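Local coordinates for protein post-proline cleaving enzyme (Rickettsia typhi, PDB 4HVT) that probably cleaves peptides after proline, as a serine peptidase of the prolyl oligopeptidase family with a beta-propeller joined to a hydrolase domain, at residues 352-357 and 363-368; 375-378 and 383-386; 296-301 and 403-408. One frame throughout, in Å; residues are numbered along the deposited sequence.

Interaction 1 of 3, residues 352-357 and 363-368; sequences FNFIST and FLATYD
The methyl group of Ala365 sits over the centre of the Phe354 ring, a CH-pi contact across an antiparallel beta hairpin of the propeller domain. Its CB lies 3.6 Å from the ring centroid and 10° off the ring normal. Phe354 can meet it squarely because CG stands between its own backbone N and carbonyl carbon (chi1 65°), which brings the ring over Ala365 on the neighbouring strand. A residue as small as alanine suits this place, since its methyl lets the ring lie flat close above the strand. On the other face of the sheet, Leu364 brings CD1 to the edge of the Phe352 ring, 3.7 Å from CE1, and the same methyl approaches Ile355 CD1. Ile355 CG1 also lies at the edge of the Phe352 ring, so branched aliphatic chains line that edge. Between Phe352 and Phe354 the pairing slips by one residue. Asn353 and Phe354 both face Ala365, a classic beta bulge, and both of their N-H groups bond to Ala365 O, from the same face of its carbonyl plane. Further along, Ser356 and Phe363 form a hydrogen-bonded pair, with Phe363 N to Ser356 O at 2.8 Å. The bulge turns the Asn353 side chain toward the partner strand, where its amide lies obliquely against the Tyr367 ring, the planes 34° apart. Water serves this amide at both ends, as befits a group able to donate and accept: one molecule takes a hydrogen from ND2 and gives one to Thr366 O, while another donates to Asn353 OD1 and lies 2.6 Å from Tyr367 OH.

Interaction 2 of 3, residues 375-378 and 383-386; sequences VTFT and QWTK
Trp384 places CE3 at the edge of the Phe377 ring, close to its plane and 3.6 Å from Phe377 CE2, where two strands of a propeller-domain hairpin draw together. The two six-membered rings are almost perpendicular, 87° between planes, but meet obliquely with centroids 5.7 Å apart. On the side of the indole away from Phe377 lies Tyr301, packed edge-to-face with it; the indole also meets Phe303. Large flat side chains suit this place: Phe377 reaches Val362 and Leu364 of strand 362-368 in its own sheet, and Trp384 spans to residues of strand 301-305 in the adjoining sheet.

Beside the rings, Thr378 and Thr385 join the two backbones. Thr385 N donates to Thr378 O at 2.9 Å, nearly straight at the hydrogen, though the donor is tilted 29° from the carbonyl plane. The return bond uses a side chain in place of a main-chain carbonyl. With OG1 of Thr385 lying between its own backbone N and carbonyl carbon (chi1 61°), a threonine can offer an acceptor here and still turn its methyl onto Thr378 CG2. Thr378 OG1 has its partner elsewhere, the carbonyl of Asp360. The pairing is completed by Thr378 N, which donates to Thr385 OG1 at 2.9 Å.

Interaction 3 of 3, residues 296-301 and 403-408; sequences GSFKEY and SYEEEE
A type II' beta turn, Phe298 to Tyr301, links strands 293-298 and 301-305 of the propeller domain, and Glu405 reaches it from the loop between strands 398-402 and 410-415. CG of Glu405 is anti to the backbone N (chi1 -169°) and the chain stays extended beyond it, so the carboxylate arrives at the turn in full stretch. There Lys299 N donates to Glu405 OE2 at 2.8 Å, on the syn side and 19° out of the carboxylate plane. Glutamate suits the position because it has both the length to cross between the loops and two oxygens to share among several donors. Three waters add further bonds. One donates to OE1 and to Lys299 O while accepting from Ser297 OG; a second bridges OE1 to Ser297 O; a third, 2.6 Å from Glu405 OE2, accepts from Lys299 NZ. Lys299 NZ itself is 4.7 Å from Glu405 OE2, near enough that its charge probably helps stabilise the carboxylate without direct contact. Phe298 flanks the acid, its CD1 3.7 Å from Glu405 OE2, with ring and carboxylate planes 22° apart. On the loop side, Glu405 is the second residue of a type I beta turn, Tyr404 to Glu407, closed by a bond from Glu407 N to Tyr404 O. Such a water-backed carboxylate, accepting a main-chain N-H of a hairpin turn, ties together loops from two separate four-stranded antiparallel sheets of the beta-propeller.

In the fold
All three contacts belong to the propeller domain and lie on the same side of the chain's centre, their own centres about 13 to 14 Å apart. Interactions 1 and 2 follow in series along one sheet: strands 362-368 and 371-380 are neighbours, joined by Leu364 N to Val375 O at 2.9 Å. Interaction 3 closes a long loop of chain that contains both. It meets interaction 1 where Ser403 OG lies 2.6 Å from Thr357 O, and interaction 2 where Phe298 and Tyr301 pack on Trp384. The sheet of interactions 1 and 2 is therefore flanked by both sheets that interaction 3 connects. A probable catalytic triad, Ser566, Asp649 and His682, lies in the hydrolase part of the chain, and none of these contacts includes any of its residues.

Interaction 1 of 3, residues 352-357 and 363-368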
loop_
_atom_site.group_PDB
_atom_site.type_symbol
_atom_site.label_atom_id
_atom_site.label_comp_id
_atom_site.label_asym_id
_atom_site.label_seq_id
_atom_site.Cartn_x
_atom_site.Cartn_y
_atom_site.Cartn_z
ATOM N N PHE A 352 5.538 -15.398 -6.019
ATOM C CA PHE A 352 5.864 -14.261 -6.834
ATOM C C PHE A 352 5.776 -12.903 -6.135
ATOM O O PHE A 352 4.839 -12.630 -5.356
ATOM C CB PHE A 352 4.926 -14.267 -8.055
ATOM C CG PHE A 352 5.093 -13.069 -8.955
ATOM C CD1 PHE A 352 6.117 -13.038 -9.887
ATOM C CD2 PHE A 352 4.221 -11.991 -8.894
ATOM C CE1 PHE A 352 6.246 -11.941 -10.769
ATOM C CE2 PHE A 352 4.328 -10.918 -9.758
ATOM C CZ PHE A 352 5.386 -10.854 -10.667
ATOM N N ASN A 353 6.749 -12.016 -6.365
ATOM C CA ASN A 353 6.677 -10.676 -5.871
ATOM C C ASN A 353 6.409 -9.649 -6.997
ATOM O O ASN A 353 5.304 -9.059 -7.077
ATOM C CB ASN A 353 7.893 -10.325 -5.014
ATOM C CG ASN A 353 7.771 -8.989 -4.306
ATOM O OD1 ASN A 353 6.685 -8.399 -4.186
ATOM N ND2 ASN A 353 8.920 -8.480 -3.838
ATOM N N PHE A 354 7.386 -9.446 -7.862
ATOM C CA PHE A 354 7.229 -8.510 -8.955
ATOM C C PHE A 354 8.143 -8.816 -10.128
ATOM O O PHE A 354 9.153 -9.511 -9.987
ATOM C CB PHE A 354 7.381 -7.022 -8.518
ATOM C CG PHE A 354 8.741 -6.635 -8.015
ATOM C CD1 PHE A 354 9.773 -6.393 -8.922
ATOM C CD2 PHE A 354 8.983 -6.495 -6.652
ATOM C CE1 PHE A 354 11.043 -6.017 -8.474
ATOM C CE2 PHE A 354 10.225 -6.076 -6.195
ATOM C CZ PHE A 354 11.262 -5.858 -7.115
ATOM N N ILE A 355 7.763 -8.241 -11.274
ATOM C CA ILE A 355 8.652 -8.086 -12.461
ATOM C C ILE A 355 9.059 -6.614 -12.584
ATOM O O ILE A 355 8.251 -5.717 -12.338
ATOM C CB ILE A 355 7.911 -8.472 -13.730
ATOM C CG1 ILE A 355 7.735 -9.993 -13.829
ATOM C CG2 ILE A 355 8.537 -7.964 -15.026
ATOM C CD1 ILE A 355 8.949 -10.738 -14.323
ATOM N N SER A 356 10.315 -6.349 -12.973
ATOM C CA SER A 356 10.720 -4.978 -13.284
ATOM C C SER A 356 11.653 -5.105 -14.483
ATOM O O SER A 356 12.382 -6.103 -14.599
ATOM C CB SER A 356 11.399 -4.313 -12.104
ATOM O OG SER A 356 11.393 -2.898 -12.198
ATOM N N THR A 357 11.636 -4.116 -15.348
ATOM C CA THR A 357 12.304 -4.268 -16.624
ATOM C C THR A 357 13.318 -3.142 -16.828
ATOM O O THR A 357 13.045 -1.992 -16.417
ATOM C CB THR A 357 11.222 -4.201 -17.755
ATOM O OG1 THR A 357 10.243 -5.243 -17.518
ATOM C CG2 THR A 357 11.821 -4.458 -19.063
ATOM N N PHE A 363 13.901 -8.480 -14.493
ATOM C CA PHE A 363 14.155 -8.907 -13.136
ATOM C C PHE A 363 12.894 -9.553 -12.573
ATOM O O PHE A 363 11.793 -8.967 -12.652
ATOM C CB PHE A 363 14.436 -7.670 -12.255
ATOM C CG PHE A 363 15.802 -7.076 -12.462
ATOM C CD1 PHE A 363 16.174 -6.444 -13.655
ATOM C CD2 PHE A 363 16.690 -7.059 -11.421
ATOM C CE1 PHE A 363 17.415 -5.853 -13.794
ATOM C CE2 PHE A 363 17.942 -6.508 -11.584
ATOM C CZ PHE A 363 18.301 -5.893 -12.714
ATOM N N LEU A 364 13.045 -10.770 -12.069
ATOM C CA LEU A 364 11.987 -11.510 -11.479
ATOM C C LEU A 364 12.328 -11.620 -10.008
ATOM O O LEU A 364 13.259 -12.325 -9.627
ATOM C CB LEU A 364 11.878 -12.898 -12.089
ATOM C CG LEU A 364 11.009 -13.940 -11.360
ATOM C CD1 LEU A 364 9.567 -13.482 -11.194
ATOM C CD2 LEU A 364 11.152 -15.310 -11.913
ATOM N N ALA A 365 11.520 -10.938 -9.215
ATOM C CA ALA A 365 11.668 -10.917 -7.778
ATOM C C ALA A 365 10.615 -11.824 -7.163
ATOM O O ALA A 365 9.414 -11.746 -7.492
ATOM C CB ALA A 365 11.577 -9.508 -7.251
ATOM N N THR A 366 11.042 -12.708 -6.288
ATOM C CA THR A 366 10.173 -13.646 -5.560
ATOM C C THR A 366 10.526 -13.671 -4.068
ATOM O O THR A 366 11.450 -13.002 -3.636
ATOM C CB THR A 366 10.296 -15.093 -6.104
ATOM O OG1 THR A 366 11.652 -15.620 -5.947
ATOM C CG2 THR A 366 9.949 -15.140 -7.603
ATOM N N TYR A 367 9.762 -14.423 -3.274
ATOM C CA TYR A 367 10.163 -14.826 -1.930
ATOM C C TYR A 367 10.176 -16.347 -1.843
ATOM O O TYR A 367 9.363 -17.048 -2.456
ATOM C CB TYR A 367 9.220 -14.312 -0.857
ATOM C CG TYR A 367 9.156 -12.802 -0.718
ATOM C CD1 TYR A 367 10.112 -12.105 0.047
ATOM C CD2 TYR A 367 8.177 -12.057 -1.361
ATOM C CE1 TYR A 367 10.046 -10.740 0.163
ATOM C CE2 TYR A 367 8.132 -10.682 -1.241
ATOM C CZ TYR A 367 9.070 -10.034 -0.470
ATOM O OH TYR A 367 9.015 -8.650 -0.360
ATOM N N ASP A 368 11.130 -16.847 -1.095
ATOM C CA ASP A 368 11.178 -18.238 -0.677
ATOM C C ASP A 368 11.175 -18.220 0.857
ATOM O O ASP A 368 12.145 -17.754 1.471
ATOM C CB ASP A 368 12.485 -18.857 -1.186
ATOM C CG ASP A 368 12.648 -20.302 -0.790
ATOM O OD1 ASP A 368 11.723 -20.846 -0.159
ATOM O OD2 ASP A 368 13.707 -20.929 -1.147
HETATM O O HOH W 1 11.380 -10.123 -3.764
HETATM O O HOH W 2 6.813 -7.436 -1.088
#

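Interaction 2 of 3, residues 375-378 and 383-386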
loop_
_atom_site.group_PDB
_atom_site.type_symbol
_atom_site.label_atom_id
_atom_site.label_comp_id
_atom_site.label_asym_id
_atom_site.label_seq_id
_atom_site.Cartn_x
_atom_site.Cartn_y
_atom_site.Cartn_z
ATOM N N VAL A 375 16.260 -13.154 -9.879
ATOM C CA VAL A 375 16.974 -13.593 -11.073
ATOM C C VAL A 375 16.706 -12.569 -12.182
ATOM O O VAL A 375 15.779 -11.802 -12.127
ATOM C CB VAL A 375 16.516 -14.981 -11.627
ATOM C CG1 VAL A 375 16.763 -16.086 -10.631
ATOM C CG2 VAL A 375 15.064 -14.971 -12.099
ATOM N N THR A 376 17.636 -12.542 -13.135
ATOM C CA THR A 376 17.509 -11.763 -14.351
ATOM C C THR A 376 17.589 -12.665 -15.563
ATOM O O THR A 376 18.249 -13.687 -15.571
ATOM C CB THR A 376 18.547 -10.606 -14.490
ATOM O OG1 THR A 376 19.867 -11.122 -14.697
ATOM C CG2 THR A 376 18.549 -9.701 -13.267
ATOM N N PHE A 377 16.906 -12.230 -16.643
ATOM C CA PHE A 377 16.960 -12.920 -17.941
ATOM C C PHE A 377 16.593 -11.943 -19.033
ATOM O O PHE A 377 16.307 -10.776 -18.751
ATOM C CB PHE A 377 16.029 -14.157 -18.030
ATOM C CG PHE A 377 14.633 -13.877 -17.656
ATOM C CD1 PHE A 377 14.229 -13.906 -16.303
ATOM C CD2 PHE A 377 13.701 -13.620 -18.625
ATOM C CE1 PHE A 377 12.914 -13.650 -15.963
ATOM C CE2 PHE A 377 12.402 -13.339 -18.295
ATOM C CZ PHE A 377 11.992 -13.374 -16.944
ATOM N N THR A 378 16.719 -12.396 -20.274
ATOM C CA THR A 378 16.372 -11.619 -21.418
ATOM C C THR A 378 15.774 -12.485 -22.520
ATOM O O THR A 378 15.415 -13.624 -22.289
ATOM C CB THR A 378 17.581 -10.775 -21.857
ATOM O OG1 THR A 378 17.179 -9.830 -22.860
ATOM C CG2 THR A 378 18.708 -11.658 -22.388
ATOM N N GLN A 383 13.596 -16.401 -27.793
ATOM C CA GLN A 383 13.419 -17.336 -26.655
ATOM C C GLN A 383 13.909 -16.693 -25.358
ATOM O O GLN A 383 14.871 -15.940 -25.376
ATOM C CB GLN A 383 14.213 -18.622 -26.854
ATOM C CG GLN A 383 13.789 -19.477 -28.031
ATOM C CD GLN A 383 12.379 -20.045 -27.913
ATOM O OE1 GLN A 383 11.987 -20.663 -26.896
ATOM N NE2 GLN A 383 11.608 -19.869 -28.979
ATOM N N TRP A 384 13.249 -17.030 -24.263
ATOM C CA TRP A 384 13.700 -16.598 -22.931
ATOM C C TRP A 384 14.994 -17.260 -22.512
ATOM O O TRP A 384 15.122 -18.482 -22.562
ATOM C CB TRP A 384 12.614 -16.873 -21.870
ATOM C CG TRP A 384 11.346 -16.152 -22.180
ATOM C CD1 TRP A 384 10.171 -16.706 -22.578
ATOM C CD2 TRP A 384 11.133 -14.731 -22.151
ATOM N NE1 TRP A 384 9.226 -15.721 -22.803
ATOM C CE2 TRP A 384 9.800 -14.497 -22.564
ATOM C CE3 TRP A 384 11.940 -13.637 -21.885
ATOM C CZ2 TRP A 384 9.263 -13.202 -22.655
ATOM C CZ3 TRP A 384 11.375 -12.361 -21.910
ATOM C CH2 TRP A 384 10.062 -12.164 -22.292
ATOM N N THR A 385 15.959 -16.464 -22.114
ATOM C CA THR A 385 17.275 -17.037 -21.758
ATOM C C THR A 385 17.223 -17.674 -20.366
ATOM O O THR A 385 16.277 -17.453 -19.579
ATOM C CB THR A 385 18.371 -15.974 -21.767
ATOM O OG1 THR A 385 18.064 -14.951 -20.808
ATOM C CG2 THR A 385 18.531 -15.382 -23.113
ATOM N N LYS A 386 18.218 -18.519 -20.079
ATOM C CA LYS A 386 18.312 -19.148 -18.775
ATOM C C LYS A 386 18.586 -18.047 -17.763
ATOM O O LYS A 386 19.533 -17.286 -17.948
ATOM C CB LYS A 386 19.505 -20.141 -18.733
ATOM C CG LYS A 386 19.552 -20.841 -17.392
ATOM C CD LYS A 386 20.587 -21.962 -17.367
ATOM C CE LYS A 386 21.985 -21.415 -17.570
ATOM N NZ LYS A 386 22.895 -22.005 -16.506
#

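Interaction 3 of 3, residues 296-301 and 403-408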
loop_
_atom_site.group_PDB
_atom_site.type_symbol
_atom_site.label_atom_id
_atom_site.label_comp_id
_atom_site.label_asym_id
_atom_site.label_seq_id
_atom_site.Cartn_x
_atom_site.Cartn_y
_atom_site.Cartn_z
ATOM N N GLY A 296 3.690 -6.789 -16.066
ATOM C CA GLY A 296 4.754 -6.091 -16.759
ATOM C C GLY A 296 4.908 -6.570 -18.191
ATOM O O GLY A 296 4.177 -7.463 -18.654
ATOM N N SER A 297 5.964 -6.085 -18.841
ATOM C CA SER A 297 6.291 -6.439 -20.246
ATOM C C SER A 297 7.787 -6.297 -20.478
ATOM O O SER A 297 8.499 -5.690 -19.719
ATOM C CB SER A 297 5.579 -5.533 -21.196
ATOM O OG SER A 297 6.012 -4.195 -21.079
ATOM N N PHE A 298 8.200 -6.847 -21.617
ATOM C CA PHE A 298 9.536 -6.715 -22.133
ATOM C C PHE A 298 9.414 -6.894 -23.637
ATOM O O PHE A 298 8.911 -7.928 -24.107
ATOM C CB PHE A 298 10.446 -7.780 -21.579
ATOM C CG PHE A 298 11.892 -7.620 -22.001
ATOM C CD1 PHE A 298 12.606 -6.496 -21.631
ATOM C CD2 PHE A 298 12.510 -8.566 -22.825
ATOM C CE1 PHE A 298 13.940 -6.352 -22.030
ATOM C CE2 PHE A 298 13.840 -8.418 -23.234
ATOM C CZ PHE A 298 14.555 -7.324 -22.817
ATOM N N LYS A 299 9.904 -5.922 -24.391
ATOM C CA LYS A 299 9.704 -5.918 -25.838
ATOM C C LYS A 299 8.201 -6.121 -26.095
ATOM O O LYS A 299 7.393 -5.498 -25.443
ATOM C CB LYS A 299 10.617 -6.939 -26.560
ATOM C CG LYS A 299 12.056 -6.875 -26.116
ATOM C CD LYS A 299 12.696 -5.617 -26.402
ATOM C CE LYS A 299 14.214 -5.878 -26.668
ATOM N NZ LYS A 299 14.810 -4.574 -26.974
ATOM N N GLU A 300 7.841 -7.008 -27.002
ATOM C CA GLU A 300 6.422 -7.237 -27.341
ATOM C C GLU A 300 5.764 -8.349 -26.501
ATOM O O GLU A 300 4.654 -8.753 -26.797
ATOM C CB GLU A 300 6.316 -7.575 -28.850
ATOM C CG GLU A 300 6.660 -6.365 -29.706
ATOM C CD GLU A 300 6.505 -6.570 -31.188
ATOM O OE1 GLU A 300 5.903 -7.586 -31.596
ATOM O OE2 GLU A 300 7.021 -5.700 -31.976
ATOM N N TYR A 301 6.390 -8.779 -25.403
ATOM C CA TYR A 301 5.877 -9.853 -24.557
ATOM C C TYR A 301 5.309 -9.288 -23.246
ATOM O O TYR A 301 5.865 -8.297 -22.755
ATOM C CB TYR A 301 6.988 -10.865 -24.252
ATOM C CG TYR A 301 7.356 -11.640 -25.490
ATOM C CD1 TYR A 301 8.135 -11.060 -26.483
ATOM C CD2 TYR A 301 6.838 -12.899 -25.715
ATOM C CE1 TYR A 301 8.413 -11.716 -27.649
ATOM C CE2 TYR A 301 7.131 -13.569 -26.878
ATOM C CZ TYR A 301 7.891 -12.961 -27.848
ATOM O OH TYR A 301 8.148 -13.594 -29.040
ATOM N N SER A 403 12.910 0.938 -12.131
ATOM C CA SER A 403 13.543 0.783 -13.452
ATOM C C SER A 403 12.507 1.010 -14.523
ATOM O O SER A 403 11.294 0.988 -14.239
ATOM C CB SER A 403 14.175 -0.592 -13.650
ATOM O OG SER A 403 13.171 -1.609 -13.798
ATOM N N TYR A 404 13.022 1.221 -15.716
ATOM C CA TYR A 404 12.187 1.370 -16.942
ATOM C C TYR A 404 12.871 0.690 -18.097
ATOM O O TYR A 404 14.101 0.675 -18.220
ATOM C CB TYR A 404 12.053 2.827 -17.356
ATOM C CG TYR A 404 11.496 3.794 -16.368
ATOM C CD1 TYR A 404 10.158 3.997 -16.248
ATOM C CD2 TYR A 404 12.354 4.576 -15.625
ATOM C CE1 TYR A 404 9.643 4.940 -15.367
ATOM C CE2 TYR A 404 11.867 5.508 -14.735
ATOM C CZ TYR A 404 10.529 5.691 -14.614
ATOM O OH TYR A 404 10.033 6.628 -13.727
ATOM N N GLU A 405 12.089 0.114 -18.986
ATOM C CA GLU A 405 12.682 -0.507 -20.168
ATOM C C GLU A 405 13.428 0.541 -21.004
ATOM O O GLU A 405 14.287 0.179 -21.783
ATOM C CB GLU A 405 11.585 -1.217 -21.006
ATOM C CG GLU A 405 12.128 -2.106 -22.096
ATOM C CD GLU A 405 11.099 -3.042 -22.716
ATOM O OE1 GLU A 405 9.960 -3.142 -22.193
ATOM O OE2 GLU A 405 11.469 -3.626 -23.760
ATOM N N GLU A 406 13.090 1.812 -20.880
ATOM C CA GLU A 406 13.793 2.851 -21.643
ATOM C C GLU A 406 15.260 2.992 -21.161
ATOM O O GLU A 406 16.121 3.417 -21.917
ATOM C CB GLU A 406 13.110 4.197 -21.560
ATOM C CG GLU A 406 13.817 5.192 -22.477
ATOM C CD GLU A 406 13.037 6.428 -22.789
ATOM O OE1 GLU A 406 11.820 6.452 -22.534
ATOM O OE2 GLU A 406 13.679 7.370 -23.296
ATOM N N GLU A 407 15.533 2.634 -19.920
ATOM C CA GLU A 407 16.814 2.887 -19.271
ATOM C C GLU A 407 17.625 1.585 -19.108
ATOM O O GLU A 407 17.113 0.552 -18.643
ATOM C CB GLU A 407 16.562 3.509 -17.876
ATOM C CG GLU A 407 15.925 4.883 -17.913
ATOM C CD GLU A 407 16.849 5.972 -18.430
ATOM O OE1 GLU A 407 18.098 5.820 -18.394
ATOM O OE2 GLU A 407 16.314 6.997 -18.873
ATOM N N GLU A 408 18.919 1.638 -19.439
ATOM C CA GLU A 408 19.846 0.545 -19.123
ATOM C C GLU A 408 20.137 0.396 -17.611
ATOM O O GLU A 408 20.313 -0.701 -17.170
ATOM C CB GLU A 408 21.191 0.762 -19.839
ATOM C CG GLU A 408 20.996 0.566 -21.339
ATOM C CD GLU A 408 22.185 0.914 -22.183
ATOM O OE1 GLU A 408 22.969 1.800 -21.781
ATOM O OE2 GLU A 408 22.309 0.300 -23.274
HETATM O O HOH W 3 7.603 -3.696 -23.299
HETATM O O HOH W 4 8.762 -2.775 -19.819
HETATM O O HOH W 5 13.894 -3.116 -24.692
#